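PDB 4WD2: aromatic-amino-acid transaminase TyrB, which probably transfers amino groups from aromatic amino acids to a 2-oxo acid, using covalently bound pyridoxal 5'-phosphate. Local coordinates for residues Pro136-His141 with His186-Pro192; Ala56-Glu61 with Val301-Val305; Phe121-Tyr125 with Val279-Leu283; Gln35-Leu39 with Asn392-Val396; Ile174-Arg180 with Val208-Leu214. One frame throughout, in Å; residues are numbered along the deposited sequence.

Contact 1: residues Pro136-His141 with His186-Pro192; sequences PSWENH and HACCHNP
The hydroxyl of Ser137 is gripped by two histidines, one from each segment. Its OG lies 2.9 Å from His186 NE2, at the edge of that ring and in its plane, and 2.7 Å from His141 ND1. Setting OG opposite the backbone nitrogen (chi1 -169°) brings the hydroxyl between the two rings, whose planes stand nearly perpendicular. His141 passes the chain on through NE2 to Asp219. Over one face of His186, His190 CD2 stands 3.3 Å above the ring plane, over its centre, while the edge of His190 faces the carbonyl of Pro136, with CE1 3.2 Å from Pro136 O; His190 NE2 is bonded to Ser134.

Asn191 approaches Trp138 with its amide nitrogen, ND2 standing 3.3 Å from Trp138 CD1 and the amide turned 45° from the indole. That ND2 donates to O3 of the lysine-bound pyridoxal phosphate at position 254 and, over 3.1 Å, to water 1, which in turn donates to Glu139 OE2. Pro136 and Pro192, each preceded by a cis peptide bond, meet through their CG atoms at 3.9 Å.

Both segments follow strands of the large sheet, 131-135 and 182-186, as expected of cofactor loops in fold-type I aminotransferases. The chemistry implies a second shell: His186, through Ser137, probably steadies His141, whose bond to Asp219 would help to orient that aspartate, which in relatives pairs with the pyridine nitrogen, while Asn191 holds the phenolic oxygen.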
# COMPACT_ATOMS: atom_id res chain seq x y z
N PRO A 136 10.94 -10.24 23.43
CA PRO A 136 9.82 -10.15 22.49
C PRO A 136 10.13 -9.20 21.33
O PRO A 136 11.24 -8.68 21.25
CB PRO A 136 8.70 -9.58 23.36
CG PRO A 136 9.43 -8.62 24.25
CD PRO A 136 10.79 -9.25 24.52
N SER A 137 9.16 -8.97 20.45
CA SER A 137 9.37 -8.04 19.34
C SER A 137 8.06 -7.33 18.99
O SER A 137 7.03 -7.59 19.60
CB SER A 137 9.93 -8.77 18.12
OG SER A 137 10.36 -7.85 17.13
N TRP A 138 8.12 -6.44 18.01
CA TRP A 138 6.95 -5.73 17.50
C TRP A 138 5.84 -6.73 17.16
O TRP A 138 6.09 -7.74 16.51
CB TRP A 138 7.30 -4.89 16.27
CG TRP A 138 6.16 -4.06 15.75
CD1 TRP A 138 5.34 -3.25 16.48
CD2 TRP A 138 5.72 -3.94 14.39
NE1 TRP A 138 4.42 -2.64 15.67
CE2 TRP A 138 4.63 -3.05 14.38
CE3 TRP A 138 6.14 -4.51 13.18
CZ2 TRP A 138 3.95 -2.71 13.20
CZ3 TRP A 138 5.47 -4.17 12.01
CH2 TRP A 138 4.39 -3.27 12.04
N GLU A 139 4.63 -6.42 17.61
CA GLU A 139 3.49 -7.32 17.51
C GLU A 139 3.16 -7.81 16.09
O GLU A 139 2.50 -8.83 15.92
CB GLU A 139 2.24 -6.65 18.11
CG GLU A 139 1.84 -5.32 17.46
CD GLU A 139 2.47 -4.10 18.12
OE1 GLU A 139 3.37 -4.28 18.98
OE2 GLU A 139 2.07 -2.96 17.78
N ASN A 140 3.61 -7.10 15.06
CA ASN A 140 3.25 -7.48 13.70
C ASN A 140 4.38 -8.14 12.91
O ASN A 140 4.19 -8.50 11.75
CB ASN A 140 2.72 -6.25 12.96
CG ASN A 140 1.41 -5.75 13.55
OD1 ASN A 140 0.53 -6.53 13.91
ND2 ASN A 140 1.28 -4.43 13.67
N HIS A 141 5.54 -8.31 13.53
CA HIS A 141 6.67 -8.98 12.89
C HIS A 141 6.34 -10.42 12.54
O HIS A 141 6.55 -10.85 11.40
CB HIS A 141 7.90 -8.94 13.80
CG HIS A 141 8.74 -7.70 13.64
ND1 HIS A 141 9.57 -7.24 14.63
CD2 HIS A 141 8.88 -6.85 12.60
CE1 HIS A 141 10.19 -6.15 14.21
NE2 HIS A 141 9.78 -5.89 12.99
N HIS A 186 16.00 -4.88 15.65
CA HIS A 186 15.65 -3.49 15.88
C HIS A 186 16.95 -2.67 15.83
O HIS A 186 17.92 -3.02 16.50
CB HIS A 186 14.94 -3.31 17.22
CG HIS A 186 13.63 -4.02 17.31
ND1 HIS A 186 12.45 -3.38 17.62
CD2 HIS A 186 13.31 -5.33 17.14
CE1 HIS A 186 11.46 -4.25 17.63
NE2 HIS A 186 11.95 -5.44 17.34
N ALA A 187 16.96 -1.61 15.04
CA ALA A 187 18.15 -0.76 14.94
C ALA A 187 18.45 -0.05 16.26
O ALA A 187 19.60 0.13 16.65
CB ALA A 187 17.98 0.27 13.83
N CYS A 188 17.38 0.37 16.93
CA CYS A 188 17.45 1.06 18.21
C CYS A 188 16.02 1.29 18.66
O CYS A 188 15.09 0.96 17.92
CB CYS A 188 18.20 2.39 18.10
SG CYS A 188 17.40 3.57 17.01
N CYS A 189 15.84 1.85 19.86
CA CYS A 189 14.50 2.17 20.37
C CYS A 189 13.57 0.96 20.29
O CYS A 189 12.51 1.01 19.66
CB CYS A 189 13.90 3.36 19.61
SG CYS A 189 14.86 4.90 19.81
N HIS A 190 14.00 -0.14 20.91
CA HIS A 190 13.31 -1.42 20.79
C HIS A 190 11.83 -1.33 21.16
O HIS A 190 11.47 -0.72 22.17
CB HIS A 190 13.99 -2.48 21.64
CG HIS A 190 13.48 -3.87 21.40
ND1 HIS A 190 12.48 -4.44 22.17
CD2 HIS A 190 13.84 -4.81 20.49
CE1 HIS A 190 12.24 -5.66 21.73
NE2 HIS A 190 13.05 -5.91 20.71
N ASN A 191 11.00 -1.93 20.33
CA ASN A 191 9.57 -2.02 20.57
C ASN A 191 9.26 -3.49 20.81
O ASN A 191 9.44 -4.31 19.92
CB ASN A 191 8.80 -1.45 19.37
CG ASN A 191 7.29 -1.45 19.58
OD1 ASN A 191 6.80 -1.80 20.64
ND2 ASN A 191 6.55 -1.02 18.56
N PRO A 192 8.75 -3.84 22.00
CA PRO A 192 8.17 -3.02 23.07
C PRO A 192 9.04 -2.69 24.29
O PRO A 192 8.53 -2.01 25.17
CB PRO A 192 7.00 -3.89 23.52
CG PRO A 192 7.57 -5.27 23.44
CD PRO A 192 8.50 -5.27 22.25
O HOH W 1 3.45 -0.61 18.42

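Contact 2: residues Ala56-Glu61 with Val301-Val305; sequences AVREAE and VVAAV
Methyl-to-methyl packing dominates the meeting of helix 55-65 with helix 297-307, and Ala60 sits at its middle. Its CB lies 3.8 Å from Val305 CG2 and 4.2 Å from Ala304 CB, while the CG1 methyl of Val301 closes in from the preceding turn of the partner helix. One turn earlier on the first helix, Ala56 CB touches the other branch of Val305, CG1, at 4.1 Å, and thus the two methyls of one valine are shared between alanines spaced four residues apart. Val57 and Val301 meet through their CG1 branches, 4.0 Å apart, with the side chains crossing at about a right angle. In Val301 that branch lies opposite the backbone nitrogen (chi1 170°), which directs CG1 to Val57 and leaves CG2 for Glu61.

A second kind of contact sets side chain against backbone. Val305 CG2 rests 3.6 Å from Ala56 O, a carbonyl already engaged by Ala60 N in the ordinary helical bond.

The third kind is the aliphatic part of a charged residue: Glu61 lays its CG 3.8 Å from Val301 CG2, and from there its chain runs on, extended, to the carboxylate. Polar bonding between the segments is absent.

Phe256, from a loop, and Trp315, of helix 309-338, extend the apolar surroundings. The short segments approach to 9.1 Å between axes at 107°, a steep crossing of small-residue helix faces that ties helix 55-65 to helix 297-307 within the fold-type I aminotransferase subunit.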
# COMPACT_ATOMS: atom_id res chain seq x y z
N ALA A 56 7.96 21.78 10.22
CA ALA A 56 8.54 21.57 8.89
C ALA A 56 7.54 20.91 7.96
O ALA A 56 7.51 21.20 6.77
CB ALA A 56 9.80 20.74 8.98
N VAL A 57 6.73 20.01 8.51
CA VAL A 57 5.74 19.30 7.72
C VAL A 57 4.62 20.24 7.29
O VAL A 57 4.21 20.25 6.12
CB VAL A 57 5.17 18.10 8.50
CG1 VAL A 57 3.88 17.60 7.86
CG2 VAL A 57 6.20 16.99 8.57
N ARG A 58 4.14 21.05 8.22
CA ARG A 58 3.11 22.05 7.92
C ARG A 58 3.60 23.01 6.84
O ARG A 58 2.88 23.30 5.88
CB ARG A 58 2.72 22.81 9.18
CG ARG A 58 1.70 23.92 8.95
CD ARG A 58 1.43 24.68 10.25
NE ARG A 58 0.92 23.80 11.30
CZ ARG A 58 -0.37 23.55 11.49
NH1 ARG A 58 -1.28 24.13 10.71
NH2 ARG A 58 -0.75 22.74 12.46
N GLU A 59 4.83 23.48 6.98
CA GLU A 59 5.41 24.44 6.05
C GLU A 59 5.57 23.85 4.65
O GLU A 59 5.35 24.53 3.66
CB GLU A 59 6.76 24.94 6.58
N ALA A 60 5.95 22.58 4.58
CA ALA A 60 6.07 21.87 3.30
C ALA A 60 4.72 21.71 2.62
O ALA A 60 4.58 21.93 1.42
CB ALA A 60 6.72 20.51 3.51
N GLU A 61 3.72 21.29 3.41
CA GLU A 61 2.36 21.12 2.93
C GLU A 61 1.80 22.43 2.38
O GLU A 61 1.15 22.45 1.32
CB GLU A 61 1.46 20.60 4.06
CG GLU A 61 1.72 19.16 4.42
CD GLU A 61 0.97 18.73 5.66
OE1 GLU A 61 0.54 19.61 6.43
OE2 GLU A 61 0.81 17.51 5.87
N VAL A 301 5.80 15.43 0.60
CA VAL A 301 6.02 16.16 1.85
C VAL A 301 7.38 15.80 2.44
O VAL A 301 8.17 16.69 2.78
CB VAL A 301 4.92 15.86 2.91
CG1 VAL A 301 5.31 16.45 4.26
CG2 VAL A 301 3.58 16.42 2.46
N VAL A 302 7.64 14.51 2.57
CA VAL A 302 8.90 14.04 3.13
C VAL A 302 10.09 14.49 2.27
O VAL A 302 11.08 14.99 2.80
CB VAL A 302 8.91 12.50 3.28
CG1 VAL A 302 10.33 12.00 3.55
CG2 VAL A 302 7.95 12.07 4.38
N ALA A 303 9.98 14.33 0.95
CA ALA A 303 11.05 14.75 0.05
C ALA A 303 11.30 16.26 0.13
O ALA A 303 12.44 16.71 0.06
CB ALA A 303 10.74 14.33 -1.38
N ALA A 304 10.23 17.03 0.27
CA ALA A 304 10.35 18.48 0.38
C ALA A 304 11.04 18.87 1.69
O ALA A 304 11.85 19.79 1.71
CB ALA A 304 8.98 19.14 0.28
N VAL A 305 10.73 18.17 2.77
CA VAL A 305 11.34 18.48 4.06
C VAL A 305 12.82 18.11 4.07
O VAL A 305 13.67 18.93 4.42
CB VAL A 305 10.62 17.77 5.22
CG1 VAL A 305 11.43 17.87 6.48
CG2 VAL A 305 9.23 18.36 5.43

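Contact 3: residues Phe121-Tyr125 with Val279-Leu283; sequences FLKRY and VLGQL
Phe121 turns the edge of its ring to the CB of Gln282, which stands 3.9 Å from Phe121 CD1. Phe121 also meets Leu283 at its root, Leu283 CD2 lying 3.6 Å from Phe121 CB, and reaches Val279 with its far end, Phe121 CZ being 4.0 Å from Val279 CG1. Gln282 is bent at its second torsion (chi2 -58°), which lifts its amide away from Phe121 toward Arg124 and Tyr125. The tyrosine ring stands at 68° to that amide and brings its hydroxyl close to it, though the partner of Tyr125 OH is Asp14 of the second subunit, which also takes Gln282 NE2 through its backbone carbonyl. Arg124, stretched from CG to NE, gives NH1 to Gln282 OE1 over 3.0 Å with an N-H...O angle of 144°, coming from above the carbonyl plane. Water 2 donates to Gln282 O at 2.8 Å and weakly accepts from Arg124 NH1.

Both amide polar atoms are thus engaged, OE1 by Arg124 and NE2 by Asp14 O of the second subunit, which fixes its rotation. Helix 110-125 ends here against helix 273-288, Leu283 lies on strands 264-269 and 103-108, and Ile13 of the second subunit packs on Phe121, Tyr125 and Gln282.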
# COMPACT_ATOMS: atom_id res chain seq x y z
N PHE A 121 10.13 -10.50 -1.43
CA PHE A 121 11.36 -10.69 -2.20
C PHE A 121 12.20 -11.83 -1.62
O PHE A 121 12.67 -12.70 -2.36
CB PHE A 121 12.18 -9.37 -2.21
CG PHE A 121 13.63 -9.54 -2.61
CD1 PHE A 121 13.99 -9.74 -3.94
CD2 PHE A 121 14.64 -9.47 -1.67
CE1 PHE A 121 15.32 -9.88 -4.31
CE2 PHE A 121 15.98 -9.61 -2.03
CZ PHE A 121 16.31 -9.81 -3.35
N LEU A 122 12.38 -11.84 -0.30
CA LEU A 122 13.17 -12.88 0.35
C LEU A 122 12.57 -14.28 0.22
O LEU A 122 13.29 -15.25 0.03
CB LEU A 122 13.36 -12.54 1.83
CG LEU A 122 14.31 -11.39 2.19
CD1 LEU A 122 14.27 -11.13 3.68
CD2 LEU A 122 15.74 -11.69 1.73
N LYS A 123 11.25 -14.38 0.32
CA LYS A 123 10.57 -15.68 0.19
C LYS A 123 10.79 -16.27 -1.19
O LYS A 123 10.94 -17.48 -1.36
CB LYS A 123 9.08 -15.55 0.48
CG LYS A 123 8.30 -16.85 0.36
CD LYS A 123 8.83 -17.90 1.34
CE LYS A 123 8.14 -19.25 1.14
NZ LYS A 123 8.57 -20.22 2.18
N ARG A 124 10.82 -15.39 -2.19
CA ARG A 124 10.93 -15.81 -3.57
C ARG A 124 12.34 -16.31 -3.88
O ARG A 124 12.50 -17.27 -4.65
CB ARG A 124 10.55 -14.66 -4.50
CG ARG A 124 10.57 -15.03 -5.96
CD ARG A 124 9.57 -14.23 -6.77
NE ARG A 124 9.72 -14.54 -8.18
CZ ARG A 124 10.47 -13.83 -9.01
NH1 ARG A 124 11.11 -12.76 -8.56
NH2 ARG A 124 10.58 -14.17 -10.28
N TYR A 125 13.34 -15.70 -3.26
CA TYR A 125 14.73 -16.03 -3.56
C TYR A 125 15.44 -16.81 -2.47
O TYR A 125 16.49 -17.39 -2.70
CB TYR A 125 15.50 -14.75 -3.90
CG TYR A 125 15.10 -14.23 -5.26
CD1 TYR A 125 15.49 -14.89 -6.42
CD2 TYR A 125 14.28 -13.11 -5.39
CE1 TYR A 125 15.11 -14.44 -7.66
CE2 TYR A 125 13.90 -12.65 -6.64
CZ TYR A 125 14.32 -13.32 -7.77
OH TYR A 125 13.93 -12.87 -9.02
N VAL A 279 18.53 -6.49 -7.75
CA VAL A 279 17.69 -6.55 -6.57
C VAL A 279 16.59 -5.49 -6.64
O VAL A 279 15.43 -5.79 -6.37
CB VAL A 279 18.50 -6.40 -5.28
CG1 VAL A 279 17.61 -6.07 -4.10
CG2 VAL A 279 19.30 -7.66 -5.01
N LEU A 280 16.93 -4.27 -7.04
CA LEU A 280 15.93 -3.20 -7.10
C LEU A 280 14.79 -3.58 -8.05
O LEU A 280 13.62 -3.32 -7.76
CB LEU A 280 16.56 -1.87 -7.55
CG LEU A 280 15.62 -0.65 -7.52
CD1 LEU A 280 15.15 -0.36 -6.10
CD2 LEU A 280 16.26 0.58 -8.13
N GLY A 281 15.14 -4.20 -9.17
CA GLY A 281 14.15 -4.65 -10.13
C GLY A 281 13.20 -5.69 -9.55
O GLY A 281 12.01 -5.70 -9.87
N GLN A 282 13.73 -6.59 -8.72
CA GLN A 282 12.89 -7.63 -8.14
C GLN A 282 12.08 -7.10 -6.96
O GLN A 282 11.02 -7.63 -6.65
CB GLN A 282 13.73 -8.84 -7.73
CG GLN A 282 14.42 -9.55 -8.90
CD GLN A 282 13.44 -10.03 -9.97
OE1 GLN A 282 12.25 -10.25 -9.70
NE2 GLN A 282 13.93 -10.19 -11.19
N LEU A 283 12.59 -6.06 -6.31
CA LEU A 283 11.80 -5.39 -5.29
C LEU A 283 10.62 -4.66 -5.96
O LEU A 283 9.50 -4.68 -5.44
CB LEU A 283 12.66 -4.42 -4.48
CG LEU A 283 13.76 -5.04 -3.60
CD1 LEU A 283 14.68 -3.96 -3.05
CD2 LEU A 283 13.17 -5.87 -2.45
O HOH W 2 10.04 -10.25 -6.77

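Contact 4: residues Gln35-Leu39 with Asn392-Val396; sequences QKVNL and NVGIV
Gln35 starts the contact by laying its side chain across that of Ile395 at about a right angle. Its chain is bent at chi2, -70°, and the amide oxygen comes down on the end of the isoleucine; the 3.1 Å between Gln35 OE1 and Ile395 CD1 is short for such a pair, and the exact placement of this exposed amide is doubtful.

Val37 makes the most extensive contact of the segment, and its two branches divide the work. CG2 rests 3.7 Å from Asn392 CB and 4.0 Å from Ile395 CG2; CG1 faces Val396, 3.8 Å from its CG2, and also touches the amide of Asn392. That asparagine lies at the N-cap position of helix 393-405 but makes no capping bond with its side chain. The amide is buried, with OD1 taken by Asn389 N and ND2 giving to Gly387 O, and these two bonds fix it beside Val37 CG1.

Strand 37-38 pairs in parallel with strand 375-376, Val37 bonding to Gly374 and Tyr376. In this way the N-terminal part of the chain joins the small domain, as is usual in class I aminotransferases, and the C-terminal helix covers it.

Beyond Asn38, whose carbonyl binds a glycerol, Leu39 reaches Val396 tip to tip: Leu39 CD1 lies 4.1 Å from Val396 CG2 and equally near CG1, with Met383 and Leu388 packed around both residues.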
# COMPACT_ATOMS: atom_id res chain seq x y z
N GLN A 35 -8.38 11.89 36.93
CA GLN A 35 -6.92 11.79 36.92
C GLN A 35 -6.41 10.58 36.15
O GLN A 35 -5.24 10.22 36.26
CB GLN A 35 -6.39 11.74 38.35
CG GLN A 35 -6.78 12.95 39.19
CD GLN A 35 -6.07 14.21 38.74
OE1 GLN A 35 -4.92 14.45 39.09
NE2 GLN A 35 -6.76 15.03 37.95
N LYS A 36 -7.27 9.96 35.35
CA LYS A 36 -6.87 8.80 34.58
C LYS A 36 -5.74 9.15 33.61
O LYS A 36 -5.67 10.28 33.12
CB LYS A 36 -8.07 8.21 33.82
CG LYS A 36 -8.71 9.16 32.84
CD LYS A 36 -9.90 8.49 32.16
CE LYS A 36 -10.64 9.46 31.25
NZ LYS A 36 -11.80 8.80 30.58
N VAL A 37 -4.85 8.19 33.36
CA VAL A 37 -3.73 8.39 32.45
C VAL A 37 -3.59 7.20 31.50
O VAL A 37 -3.56 6.05 31.94
CB VAL A 37 -2.40 8.59 33.23
CG1 VAL A 37 -1.24 8.75 32.26
CG2 VAL A 37 -2.49 9.79 34.16
N ASN A 38 -3.51 7.49 30.21
CA ASN A 38 -3.38 6.45 29.19
C ASN A 38 -1.97 6.41 28.63
O ASN A 38 -1.51 7.39 28.04
CB ASN A 38 -4.39 6.66 28.06
CG ASN A 38 -4.53 5.45 27.16
OD1 ASN A 38 -3.95 4.40 27.42
ND2 ASN A 38 -5.33 5.58 26.11
N LEU A 39 -1.29 5.29 28.82
CA LEU A 39 0.06 5.12 28.29
C LEU A 39 0.09 3.87 27.42
O LEU A 39 1.14 3.26 27.24
CB LEU A 39 1.09 5.03 29.42
CG LEU A 39 1.08 6.14 30.48
CD1 LEU A 39 1.97 5.76 31.65
CD2 LEU A 39 1.50 7.48 29.91
N ASN A 392 0.97 14.65 33.91
CA ASN A 392 0.71 13.32 34.47
C ASN A 392 1.91 12.52 35.01
O ASN A 392 1.71 11.48 35.63
CB ASN A 392 -0.01 12.46 33.42
CG ASN A 392 0.83 12.22 32.17
OD1 ASN A 392 2.07 12.17 32.22
ND2 ASN A 392 0.16 12.05 31.03
N VAL A 393 3.13 12.99 34.78
CA VAL A 393 4.30 12.18 35.14
C VAL A 393 4.40 11.98 36.66
O VAL A 393 4.81 10.92 37.12
CB VAL A 393 5.62 12.78 34.58
CG1 VAL A 393 5.93 14.12 35.22
CG2 VAL A 393 6.78 11.80 34.75
N GLY A 394 3.98 12.97 37.44
CA GLY A 394 3.94 12.82 38.88
C GLY A 394 2.90 11.79 39.30
O GLY A 394 3.16 10.96 40.17
N ILE A 395 1.73 11.86 38.69
CA ILE A 395 0.63 10.94 38.95
C ILE A 395 1.05 9.50 38.65
O ILE A 395 0.80 8.59 39.44
CB ILE A 395 -0.61 11.30 38.09
CG1 ILE A 395 -1.29 12.55 38.66
CG2 ILE A 395 -1.60 10.14 38.02
CD1 ILE A 395 -2.41 13.07 37.78
N VAL A 396 1.73 9.31 37.52
CA VAL A 396 2.20 8.00 37.12
C VAL A 396 3.28 7.45 38.06
O VAL A 396 3.20 6.30 38.49
CB VAL A 396 2.76 8.04 35.69
CG1 VAL A 396 3.39 6.70 35.33
CG2 VAL A 396 1.64 8.39 34.72

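Contact 5: residues Ile174-Arg180 with Val208-Leu214; sequences IDALPAR and VIEAREL
Leu214 and Ile174 form the apolar centre, Leu214 CD1 lying 3.6 Å from Ile174 CG2. The same Ile174 methyl touches Val208 CG1 at 4.1 Å, and the other branch of the leucine, CD2, rests 4.1 Å from Leu177 CB. This cluster lies where two helices end: helix 199-211 is the helix of a beta-alpha-beta crossover between the parallel neighbours 182-186 and 215-220, and helix 167-175 leads into strand 182-186. Helix 199-211 closes with a Schellman motif, in which Glu213 takes positive phi and Leu214 N returns to Ile209 O. The reversal turns the chain into strand 215-220 and brings Leu214 against Ile174 and Val183.

Outward, Val208 CG1 also presses on Asp175, 3.5 Å from its CA. Arg212 bends once, at chi2 (-62°), and then runs past this aspartate, with NE bonding Asp175 OD1 in a salt bridge of 3.0 Å. The bond is nearly straight, 170°, and the oxygen lies in the guanidinium plane, but NE comes to it from above the carboxylate plane.

At the solvent-facing edge, water 3 donates to both Leu177 O and Arg212 O, stitching the turns together. Ala179 CA also makes a CA-H...O contact with Arg212 O. Next to it, Arg180 N donates to Glu213 O over 2.8 Å, the nitrogen tilted 30° from the carbonyl plane.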
# COMPACT_ATOMS: atom_id res chain seq x y z
N ILE A 174 22.15 -16.67 17.86
CA ILE A 174 22.32 -16.21 16.49
C ILE A 174 23.55 -16.85 15.84
O ILE A 174 23.52 -17.20 14.65
CB ILE A 174 22.42 -14.67 16.43
CG1 ILE A 174 21.06 -14.06 16.82
CG2 ILE A 174 22.83 -14.20 15.05
CD1 ILE A 174 21.05 -12.55 16.89
N ASP A 175 24.60 -17.06 16.62
CA ASP A 175 25.80 -17.73 16.13
C ASP A 175 25.54 -19.16 15.67
O ASP A 175 26.33 -19.73 14.91
CB ASP A 175 26.90 -17.73 17.20
CG ASP A 175 28.25 -18.13 16.65
OD1 ASP A 175 28.61 -17.67 15.55
OD2 ASP A 175 28.96 -18.91 17.32
N ALA A 176 24.44 -19.74 16.14
CA ALA A 176 24.15 -21.14 15.85
C ALA A 176 23.27 -21.32 14.61
O ALA A 176 22.95 -22.45 14.24
CB ALA A 176 23.49 -21.80 17.06
N LEU A 177 22.88 -20.22 13.98
CA LEU A 177 21.98 -20.28 12.83
C LEU A 177 22.69 -20.71 11.54
O LEU A 177 23.86 -20.39 11.34
CB LEU A 177 21.28 -18.93 12.61
CG LEU A 177 20.50 -18.42 13.81
CD1 LEU A 177 19.81 -17.10 13.49
CD2 LEU A 177 19.51 -19.47 14.26
N PRO A 178 21.97 -21.42 10.67
CA PRO A 178 22.54 -21.81 9.38
C PRO A 178 22.65 -20.60 8.46
O PRO A 178 21.98 -19.59 8.69
CB PRO A 178 21.53 -22.83 8.84
CG PRO A 178 20.24 -22.43 9.47
CD PRO A 178 20.58 -21.89 10.83
N ALA A 179 23.48 -20.71 7.43
CA ALA A 179 23.63 -19.64 6.46
C ALA A 179 22.29 -19.24 5.85
O ALA A 179 21.40 -20.09 5.65
CB ALA A 179 24.61 -20.04 5.36
N ARG A 180 22.17 -17.94 5.59
CA ARG A 180 21.01 -17.30 4.96
C ARG A 180 19.76 -17.28 5.84
O ARG A 180 18.66 -16.99 5.37
CB ARG A 180 20.71 -17.97 3.62
CG ARG A 180 21.85 -17.76 2.62
CD ARG A 180 21.69 -18.64 1.39
NE ARG A 180 21.74 -20.05 1.73
CZ ARG A 180 22.87 -20.74 1.90
NH1 ARG A 180 24.05 -20.15 1.76
NH2 ARG A 180 22.81 -22.04 2.20
N VAL A 208 29.51 -12.03 13.95
CA VAL A 208 28.81 -13.30 13.81
C VAL A 208 27.95 -13.36 12.54
O VAL A 208 28.02 -14.32 11.78
CB VAL A 208 27.92 -13.56 15.06
CG1 VAL A 208 26.91 -14.66 14.77
CG2 VAL A 208 28.79 -13.92 16.26
N ILE A 209 27.14 -12.33 12.33
CA ILE A 209 26.28 -12.23 11.16
C ILE A 209 27.08 -12.36 9.86
O ILE A 209 26.69 -13.09 8.94
CB ILE A 209 25.49 -10.90 11.18
CG1 ILE A 209 24.40 -10.96 12.25
CG2 ILE A 209 24.89 -10.58 9.81
CD1 ILE A 209 23.85 -9.60 12.64
N GLU A 210 28.21 -11.66 9.80
CA GLU A 210 29.12 -11.75 8.67
C GLU A 210 29.70 -13.17 8.52
O GLU A 210 29.63 -13.77 7.44
CB GLU A 210 30.26 -10.74 8.82
CG GLU A 210 31.25 -10.73 7.69
CD GLU A 210 32.31 -9.66 7.86
OE1 GLU A 210 32.78 -9.47 9.00
OE2 GLU A 210 32.67 -9.00 6.85
N ALA A 211 30.27 -13.69 9.60
CA ALA A 211 30.96 -14.98 9.54
C ALA A 211 30.01 -16.12 9.20
O ALA A 211 30.39 -17.04 8.47
CB ALA A 211 31.66 -15.26 10.87
N ARG A 212 28.79 -16.06 9.70
CA ARG A 212 27.84 -17.15 9.50
C ARG A 212 26.99 -16.97 8.24
O ARG A 212 26.13 -17.80 7.95
CB ARG A 212 26.95 -17.30 10.73
CG ARG A 212 27.73 -17.64 12.01
CD ARG A 212 28.45 -18.96 11.89
NE ARG A 212 28.97 -19.43 13.17
CZ ARG A 212 29.71 -20.52 13.33
NH1 ARG A 212 30.03 -21.27 12.28
NH2 ARG A 212 30.14 -20.86 14.54
N GLU A 213 27.23 -15.89 7.51
CA GLU A 213 26.54 -15.61 6.24
C GLU A 213 25.04 -15.52 6.44
O GLU A 213 24.27 -16.09 5.66
CB GLU A 213 26.87 -16.69 5.20
CG GLU A 213 28.34 -16.73 4.82
CD GLU A 213 28.67 -17.91 3.94
OE1 GLU A 213 29.55 -18.70 4.32
OE2 GLU A 213 28.05 -18.05 2.86
N LEU A 214 24.64 -14.82 7.49
CA LEU A 214 23.23 -14.61 7.78
C LEU A 214 22.68 -13.43 6.99
O LEU A 214 23.44 -12.65 6.40
CB LEU A 214 23.03 -14.38 9.28
CG LEU A 214 23.61 -15.46 10.18
CD1 LEU A 214 23.10 -15.28 11.60
CD2 LEU A 214 23.27 -16.86 9.64
O HOH W 3 26.14 -20.32 9.22

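The centre of contact 1 is about 6 Å from that of the chain, and its Asn191 holds the cofactor; the other four centres lie about 21 to 24 Å out. From contact 1 the nearest atoms of contacts 4 and 5 are about 9 Å away, of contact 3 about 11 Å and of contact 2 about 17 Å. The segments of contacts 1 and 5 alternate along the chain: strand 182-186 joins 174-180 to 186-192, and helix 199-211 then leads to 208-214. Contacts 3 and 5, nearest atoms about 7 Å apart, touch the second subunit, as contact 1 does. Contacts 3 and 4, centres about 46 Å apart, lie on opposite sides of the chain's centre.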